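Local coordinates for protein metazoan TIR-STING fusion (Crassostrea gigas, PDB 6WT6) that joins a TIR domain to a STING ligand-binding domain in a single polypeptide chain, at residues Val30-Thr43 / Gly57-Pro69. Sequence-based numbering, arbitrary orientation.
Sequences VYHAFISYCADADT and GFTCCFAERDFLP
C61 lies against the ring of Y31 where the first two parallel strands of the TIR domain run side by side, joined through helix 43-56 in a beta-alpha-beta crossover; strand 60-62 is an edge strand of the chain's four-stranded parallel sheet. CB of C61 sits over the middle of the Y31 ring, 3.6 Å from the centroid and only 10° off the normal, while V30 CG2 lies against the opposite face, near the rim. With SG of C61 swung anti to its backbone N (chi1 176°), the sulfur reaches on to the edge of the F34 ring, 3.7 Å from F34 CD1. C61 N and O both bond to the neighbouring strand, to A33 O and I35 N flanking F34.

At the start of the pair, H32 is gripped twice by T59. H32 N donates to T59 O at 2.7 Å, and T59 N returns a nearly straight bond to H32 ND1, though tilted 32° from the imidazole plane. F58 completes a T-shaped pair by turning its edge to the imidazole face, and P23 O takes up H32 NE2.

Beyond the strands, Y37 and F62 form an offset stack, centroids 4.8 Å apart, with A46 and L50 of the crossover helix against F62. Y37 OH stays above the F62 ring, on the CE2 side, and accepts a 2.9 Å bond from E64 N of helix 63-66.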
ATOM      1  N   VAL A  30      20.874 -15.191  -7.249  1.00 52.53           N
ATOM      2  CA  VAL A  30      22.070 -16.015  -7.100  1.00 52.92           C
ATOM      3  C   VAL A  30      21.646 -17.462  -6.880  1.00 52.11           C
ATOM      4  O   VAL A  30      22.483 -18.370  -6.854  1.00 52.36           O
ATOM      5  CB  VAL A  30      22.968 -15.518  -5.951  1.00 52.61           C
ATOM      6  CG1 VAL A  30      23.400 -14.076  -6.185  1.00 52.03           C
ATOM      7  CG2 VAL A  30      22.257 -15.654  -4.621  1.00 49.30           C
ATOM      8  N   TYR A  31      20.344 -17.685  -6.715  1.00 49.67           N
ATOM      9  CA  TYR A  31      19.776 -19.021  -6.615  1.00 49.27           C
ATOM     10  C   TYR A  31      18.638 -19.167  -7.613  1.00 46.26           C
ATOM     11  O   TYR A  31      17.904 -18.213  -7.879  1.00 41.71           O
ATOM     12  CB  TYR A  31      19.239 -19.330  -5.208  1.00 47.32           C
ATOM     13  CG  TYR A  31      20.188 -19.028  -4.074  1.00 46.45           C
ATOM     14  CD1 TYR A  31      21.319 -19.801  -3.866  1.00 45.70           C
ATOM     15  CD2 TYR A  31      19.933 -17.983  -3.195  1.00 46.68           C
ATOM     16  CE1 TYR A  31      22.186 -19.533  -2.821  1.00 44.89           C
ATOM     17  CE2 TYR A  31      20.792 -17.708  -2.147  1.00 48.38           C
ATOM     18  CZ  TYR A  31      21.918 -18.485  -1.966  1.00 50.58           C
ATOM     19  OH  TYR A  31      22.774 -18.208  -0.923  1.00 57.83           O
ATOM     20  N   HIS A  32      18.491 -20.380  -8.153  1.00 48.88           N
ATOM     21  CA  HIS A  32      17.325 -20.680  -8.977  1.00 50.90           C
ATOM     22  C   HIS A  32      16.068 -20.817  -8.127  1.00 51.48           C
ATOM     23  O   HIS A  32      14.983 -20.397  -8.543  1.00 53.96           O
ATOM     24  CB  HIS A  32      17.555 -21.957  -9.789  1.00 54.69           C
ATOM     25  CG  HIS A  32      18.558 -21.805 -10.890  1.00 57.47           C
ATOM     26  ND1 HIS A  32      19.908 -22.007 -10.701  1.00 59.35           N
ATOM     27  CD2 HIS A  32      18.406 -21.470 -12.193  1.00 57.34           C
ATOM     28  CE1 HIS A  32      20.545 -21.801 -11.839  1.00 59.01           C
ATOM     29  NE2 HIS A  32      19.657 -21.475 -12.761  1.00 58.60           N
ATOM     30  N   ALA A  33      16.188 -21.406  -6.940  1.00 48.62           N
ATOM     31  CA  ALA A  33      15.016 -21.656  -6.117  1.00 47.24           C
ATOM     32  C   ALA A  33      15.377 -21.584  -4.641  1.00 48.22           C
ATOM     33  O   ALA A  33      16.422 -22.088  -4.220  1.00 51.64           O
ATOM     34  CB  ALA A  33      14.393 -23.019  -6.435  1.00 46.89           C
ATOM     35  N   PHE A  34      14.508 -20.946  -3.865  1.00 47.14           N
ATOM     36  CA  PHE A  34      14.556 -21.008  -2.413  1.00 51.48           C
ATOM     37  C   PHE A  34      13.514 -22.011  -1.946  1.00 50.86           C
ATOM     38  O   PHE A  34      12.339 -21.908  -2.311  1.00 47.71           O
ATOM     39  CB  PHE A  34      14.293 -19.641  -1.778  1.00 55.55           C
ATOM     40  CG  PHE A  34      14.151 -19.684  -0.278  1.00 56.26           C
ATOM     41  CD1 PHE A  34      15.264 -19.846   0.532  1.00 60.24           C
ATOM     42  CD2 PHE A  34      12.909 -19.554   0.322  1.00 56.09           C
ATOM     43  CE1 PHE A  34      15.140 -19.883   1.913  1.00 59.14           C
ATOM     44  CE2 PHE A  34      12.778 -19.590   1.703  1.00 57.24           C
ATOM     45  CZ  PHE A  34      13.896 -19.754   2.497  1.00 58.28           C
ATOM     46  N   ILE A  35      13.950 -22.982  -1.153  1.00 54.32           N
ATOM     47  CA  ILE A  35      13.066 -24.005  -0.612  1.00 59.21           C
ATOM     48  C   ILE A  35      12.606 -23.541   0.765  1.00 62.01           C
ATOM     49  O   ILE A  35      13.378 -23.548   1.727  1.00 64.08           O
ATOM     50  CB  ILE A  35      13.763 -25.369  -0.554  1.00 61.16           C
ATOM     51  CG1 ILE A  35      14.072 -25.852  -1.970  1.00 61.41           C
ATOM     52  CG2 ILE A  35      12.908 -26.384   0.185  1.00 63.36           C
ATOM     53  CD1 ILE A  35      14.778 -27.178  -2.027  1.00 62.66           C
ATOM     54  N   SER A  36      11.346 -23.120   0.853  1.00 62.11           N
ATOM     55  CA  SER A  36      10.740 -22.683   2.103  1.00 63.71           C
ATOM     56  C   SER A  36      10.010 -23.865   2.729  1.00 58.97           C
ATOM     57  O   SER A  36       9.066 -24.401   2.140  1.00 55.74           O
ATOM     58  CB  SER A  36       9.781 -21.517   1.866  1.00 72.69           C
ATOM     59  OG  SER A  36       9.276 -21.010   3.087  1.00 82.21           O
ATOM     60  N   TYR A  37      10.447 -24.266   3.921  1.00 56.64           N
ATOM     61  CA  TYR A  37       9.890 -25.429   4.591  1.00 59.37           C
ATOM     62  C   TYR A  37       9.793 -25.154   6.083  1.00 58.06           C
ATOM     63  O   TYR A  37      10.495 -24.297   6.625  1.00 53.57           O
ATOM     64  CB  TYR A  37      10.736 -26.683   4.335  1.00 61.91           C
ATOM     65  CG  TYR A  37      12.150 -26.592   4.871  1.00 65.21           C
ATOM     66  CD1 TYR A  37      13.133 -25.887   4.184  1.00 62.18           C
ATOM     67  CD2 TYR A  37      12.506 -27.219   6.058  1.00 56.80           C
ATOM     68  CE1 TYR A  37      14.426 -25.803   4.671  1.00 61.09           C
ATOM     69  CE2 TYR A  37      13.792 -27.143   6.549  1.00 58.47           C
ATOM     70  CZ  TYR A  37      14.748 -26.435   5.856  1.00 60.71           C
ATOM     71  OH  TYR A  37      16.032 -26.361   6.348  1.00 63.86           O
ATOM     72  N   CYS A  38       8.897 -25.889   6.741  1.00 59.97           N
ATOM     73  CA  CYS A  38       8.820 -25.871   8.196  1.00 61.50           C
ATOM     74  C   CYS A  38       9.867 -26.824   8.757  1.00 60.64           C
ATOM     75  O   CYS A  38       9.804 -28.033   8.516  1.00 59.86           O
ATOM     76  CB  CYS A  38       7.425 -26.266   8.675  1.00 63.93           C
ATOM     77  SG  CYS A  38       7.304 -26.457  10.473  1.00 71.42           S
ATOM     78  N   ALA A  39      10.832 -26.279   9.503  1.00 64.09           N
ATOM     79  CA  ALA A  39      11.911 -27.106  10.030  1.00 69.84           C
ATOM     80  C   ALA A  39      11.422 -28.122  11.055  1.00 72.23           C
ATOM     81  O   ALA A  39      12.102 -29.128  11.286  1.00 73.06           O
ATOM     82  CB  ALA A  39      12.995 -26.215  10.636  1.00 70.54           C
ATOM     83  N   ASP A  40      10.256 -27.889  11.666  1.00 74.23           N
ATOM     84  CA  ASP A  40       9.722 -28.821  12.654  1.00 80.92           C
ATOM     85  C   ASP A  40       9.177 -30.092  12.014  1.00 84.03           C
ATOM     86  O   ASP A  40       9.270 -31.167  12.617  1.00 88.48           O
ATOM     87  CB  ASP A  40       8.629 -28.152  13.492  1.00 81.77           C
ATOM     88  CG  ASP A  40       9.154 -26.985  14.311  1.00 82.73           C
ATOM     89  OD1 ASP A  40      10.346 -26.991  14.664  1.00 84.23           O
ATOM     90  OD2 ASP A  40       8.362 -26.062  14.604  1.00 81.61           O
ATOM     91  N   ALA A  41       8.607 -30.007  10.812  1.00 83.43           N
ATOM     92  CA  ALA A  41       7.968 -31.161  10.188  1.00 86.23           C
ATOM     93  C   ALA A  41       8.721 -31.639   8.952  1.00 85.38           C
ATOM     94  O   ALA A  41       9.347 -32.705   8.987  1.00 85.42           O
ATOM     95  CB  ALA A  41       6.515 -30.833   9.849  1.00 85.72           C
ATOM     96  N   ASP A  42       8.667 -30.883   7.851  1.00 83.04           N
ATOM     97  CA  ASP A  42       9.089 -31.366   6.542  1.00 86.26           C
ATOM     98  C   ASP A  42      10.557 -31.104   6.234  1.00 83.37           C
ATOM     99  O   ASP A  42      10.891 -30.811   5.076  1.00 84.61           O
ATOM    100  CB  ASP A  42       8.229 -30.742   5.442  1.00 90.43           C
ATOM    101  CG  ASP A  42       6.771 -31.091   5.570  1.00 94.52           C
ATOM    102  OD1 ASP A  42       6.446 -32.039   6.312  1.00 97.74           O
ATOM    103  OD2 ASP A  42       5.959 -30.418   4.907  1.00 93.60           O
ATOM    104  N   THR A  43      11.446 -31.196   7.216  1.00 78.50           N
ATOM    105  CA  THR A  43      12.863 -31.024   6.915  1.00 75.98           C
ATOM    106  C   THR A  43      13.381 -32.156   6.032  1.00 81.41           C
ATOM    107  O   THR A  43      14.141 -31.915   5.084  1.00 81.68           O
ATOM    108  CB  THR A  43      13.657 -30.936   8.211  1.00 72.00           C
ATOM    109  OG1 THR A  43      13.249 -29.774   8.932  1.00 74.46           O
ATOM    110  CG2 THR A  43      15.147 -30.843   7.927  1.00 65.30           C
ATOM    111  N   GLY A  57      21.288 -29.604 -11.863  1.00 65.47           N
ATOM    112  CA  GLY A  57      22.100 -28.464 -12.232  1.00 60.09           C
ATOM    113  C   GLY A  57      21.689 -27.163 -11.581  1.00 57.24           C
ATOM    114  O   GLY A  57      22.498 -26.227 -11.534  1.00 58.11           O
ATOM    115  N   PHE A  58      20.464 -27.067 -11.071  1.00 53.35           N
ATOM    116  CA  PHE A  58      20.013 -25.828 -10.456  1.00 51.99           C
ATOM    117  C   PHE A  58      20.717 -25.591  -9.123  1.00 53.46           C
ATOM    118  O   PHE A  58      21.078 -26.530  -8.407  1.00 55.32           O
ATOM    119  CB  PHE A  58      18.497 -25.854 -10.251  1.00 51.61           C
ATOM    120  CG  PHE A  58      17.713 -26.008 -11.522  1.00 51.80           C
ATOM    121  CD1 PHE A  58      17.310 -24.895 -12.243  1.00 48.55           C
ATOM    122  CD2 PHE A  58      17.384 -27.266 -12.002  1.00 54.60           C
ATOM    123  CE1 PHE A  58      16.590 -25.034 -13.417  1.00 48.34           C
ATOM    124  CE2 PHE A  58      16.667 -27.411 -13.176  1.00 52.88           C
ATOM    125  CZ  PHE A  58      16.268 -26.294 -13.884  1.00 50.69           C
ATOM    126  N   THR A  59      20.915 -24.315  -8.799  1.00 52.12           N
ATOM    127  CA  THR A  59      21.502 -23.896  -7.531  1.00 56.27           C
ATOM    128  C   THR A  59      20.388 -23.407  -6.612  1.00 55.67           C
ATOM    129  O   THR A  59      19.636 -22.495  -6.973  1.00 55.17           O
ATOM    130  CB  THR A  59      22.545 -22.798  -7.743  1.00 59.55           C
ATOM    131  OG1 THR A  59      23.699 -23.353  -8.386  1.00 64.28           O
ATOM    132  CG2 THR A  59      22.957 -22.180  -6.415  1.00 61.32           C
ATOM    133  N   CYS A  60      20.285 -24.006  -5.430  1.00 53.68           N
ATOM    134  CA  CYS A  60      19.199 -23.712  -4.510  1.00 56.46           C
ATOM    135  C   CYS A  60      19.733 -23.158  -3.195  1.00 58.16           C
ATOM    136  O   CYS A  60      20.917 -23.284  -2.871  1.00 57.13           O
ATOM    137  CB  CYS A  60      18.351 -24.958  -4.233  1.00 58.34           C
ATOM    138  SG  CYS A  60      17.362 -25.520  -5.628  1.00 59.33           S
ATOM    139  N   CYS A  61      18.829 -22.534  -2.444  1.00 58.43           N
ATOM    140  CA  CYS A  61      19.100 -22.030  -1.104  1.00 57.35           C
ATOM    141  C   CYS A  61      18.299 -22.864  -0.113  1.00 60.58           C
ATOM    142  O   CYS A  61      17.068 -22.925  -0.202  1.00 62.11           O
ATOM    143  CB  CYS A  61      18.736 -20.549  -0.986  1.00 53.50           C
ATOM    144  SG  CYS A  61      18.921 -19.847   0.675  1.00 53.05           S
ATOM    145  N   PHE A  62      18.998 -23.503   0.824  1.00 62.25           N
ATOM    146  CA  PHE A  62      18.392 -24.423   1.780  1.00 63.07           C
ATOM    147  C   PHE A  62      18.764 -23.979   3.188  1.00 59.27           C
ATOM    148  O   PHE A  62      19.951 -23.886   3.515  1.00 56.51           O
ATOM    149  CB  PHE A  62      18.857 -25.858   1.518  1.00 66.02           C
ATOM    150  CG  PHE A  62      18.019 -26.905   2.195  1.00 67.93           C
ATOM    151  CD1 PHE A  62      16.743 -27.184   1.740  1.00 67.99           C
ATOM    152  CD2 PHE A  62      18.514 -27.621   3.272  1.00 68.91           C
ATOM    153  CE1 PHE A  62      15.971 -28.151   2.354  1.00 69.08           C
ATOM    154  CE2 PHE A  62      17.744 -28.591   3.890  1.00 70.75           C
ATOM    155  CZ  PHE A  62      16.471 -28.856   3.429  1.00 69.92           C
ATOM    156  N   ALA A  63      17.750 -23.722   4.020  1.00 59.00           N
ATOM    157  CA  ALA A  63      17.966 -23.105   5.326  1.00 61.21           C
ATOM    158  C   ALA A  63      18.969 -23.889   6.168  1.00 63.18           C
ATOM    159  O   ALA A  63      19.972 -23.337   6.635  1.00 62.37           O
ATOM    160  CB  ALA A  63      16.632 -22.970   6.065  1.00 62.99           C
ATOM    161  N   GLU A  64      18.708 -25.186   6.365  1.00 65.79           N
ATOM    162  CA  GLU A  64      19.580 -26.023   7.190  1.00 70.63           C
ATOM    163  C   GLU A  64      21.034 -25.937   6.745  1.00 72.46           C
ATOM    164  O   GLU A  64      21.944 -25.830   7.577  1.00 76.75           O
ATOM    165  CB  GLU A  64      19.104 -27.476   7.139  1.00 74.24           C
ATOM    166  CG  GLU A  64      20.071 -28.479   7.746  1.00 75.61           C
ATOM    167  CD  GLU A  64      19.808 -29.901   7.275  1.00 79.39           C
ATOM    168  OE1 GLU A  64      20.083 -30.201   6.091  1.00 79.68           O
ATOM    169  OE2 GLU A  64      19.323 -30.718   8.087  1.00 81.88           O
ATOM    170  N   ARG A  65      21.273 -25.981   5.435  1.00 70.06           N
ATOM    171  CA  ARG A  65      22.640 -26.007   4.926  1.00 69.04           C
ATOM    172  C   ARG A  65      23.248 -24.613   4.858  1.00 69.05           C
ATOM    173  O   ARG A  65      24.397 -24.412   5.269  1.00 69.79           O
ATOM    174  CB  ARG A  65      22.664 -26.655   3.542  1.00 67.23           C
ATOM    175  CG  ARG A  65      23.906 -26.342   2.734  1.00 67.65           C
ATOM    176  CD  ARG A  65      23.783 -26.870   1.317  1.00 66.81           C
ATOM    177  NE  ARG A  65      22.828 -26.090   0.538  1.00 67.72           N
ATOM    178  CZ  ARG A  65      22.376 -26.446  -0.659  1.00 68.34           C
ATOM    179  NH1 ARG A  65      22.791 -27.576  -1.212  1.00 70.69           N
ATOM    180  NH2 ARG A  65      21.508 -25.675  -1.300  1.00 68.38           N
ATOM    181  N   ASP A  66      22.487 -23.642   4.355  1.00 66.47           N
ATOM    182  CA  ASP A  66      23.008 -22.327   4.004  1.00 61.65           C
ATOM    183  C   ASP A  66      22.871 -21.289   5.113  1.00 59.96           C
ATOM    184  O   ASP A  66      23.689 -20.364   5.176  1.00 58.72           O
ATOM    185  CB  ASP A  66      22.312 -21.815   2.731  1.00 59.94           C
ATOM    186  CG  ASP A  66      22.480 -22.764   1.542  1.00 61.49           C
ATOM    187  OD1 ASP A  66      23.625 -23.170   1.252  1.00 62.04           O
ATOM    188  OD2 ASP A  66      21.467 -23.106   0.897  1.00 60.68           O
ATOM    189  N   PHE A  67      21.873 -21.397   5.991  1.00 71.11           N
ATOM    190  CA  PHE A  67      21.697 -20.423   7.066  1.00 71.46           C
ATOM    191  C   PHE A  67      22.535 -20.839   8.270  1.00 76.95           C
ATOM    192  O   PHE A  67      22.362 -21.940   8.806  1.00 70.01           O
ATOM    193  CB  PHE A  67      20.224 -20.280   7.457  1.00 65.50           C
ATOM    194  CG  PHE A  67      19.369 -19.648   6.391  1.00 61.52           C
ATOM    195  CD1 PHE A  67      19.948 -19.049   5.283  1.00 59.15           C
ATOM    196  CD2 PHE A  67      17.986 -19.651   6.498  1.00 59.61           C
ATOM    197  CE1 PHE A  67      19.168 -18.472   4.298  1.00 56.38           C
ATOM    198  CE2 PHE A  67      17.199 -19.072   5.515  1.00 56.79           C
ATOM    199  CZ  PHE A  67      17.793 -18.482   4.414  1.00 54.50           C
ATOM    200  N   LEU A  68      23.445 -19.954   8.690  1.00 76.41           N
ATOM    201  CA  LEU A  68      24.279 -20.217   9.851  1.00 76.90           C
ATOM    202  C   LEU A  68      23.402 -20.387  11.091  1.00 78.33           C
ATOM    203  O   LEU A  68      22.274 -19.889  11.132  1.00 76.48           O
ATOM    204  CB  LEU A  68      25.284 -19.081  10.044  1.00 77.89           C
ATOM    205  CG  LEU A  68      26.178 -18.769   8.836  1.00 79.63           C
ATOM    206  CD1 LEU A  68      25.616 -17.607   8.023  1.00 76.37           C
ATOM    207  CD2 LEU A  68      27.616 -18.498   9.254  1.00 82.82           C
ATOM    208  N   PRO A  69      23.896 -21.100  12.111  1.00 80.59           N
ATOM    209  CA  PRO A  69      23.017 -21.446  13.247  1.00 80.50           C
ATOM    210  C   PRO A  69      22.370 -20.251  13.929  1.00 79.24           C
ATOM    211  O   PRO A  69      21.218 -20.351  14.369  1.00 79.18           O
ATOM    212  CB  PRO A  69      23.956 -22.207  14.198  1.00 84.36           C
ATOM    213  CG  PRO A  69      25.352 -21.889  13.734  1.00 86.23           C
ATOM    214  CD  PRO A  69      25.238 -21.690  12.257  1.00 83.08           C
TER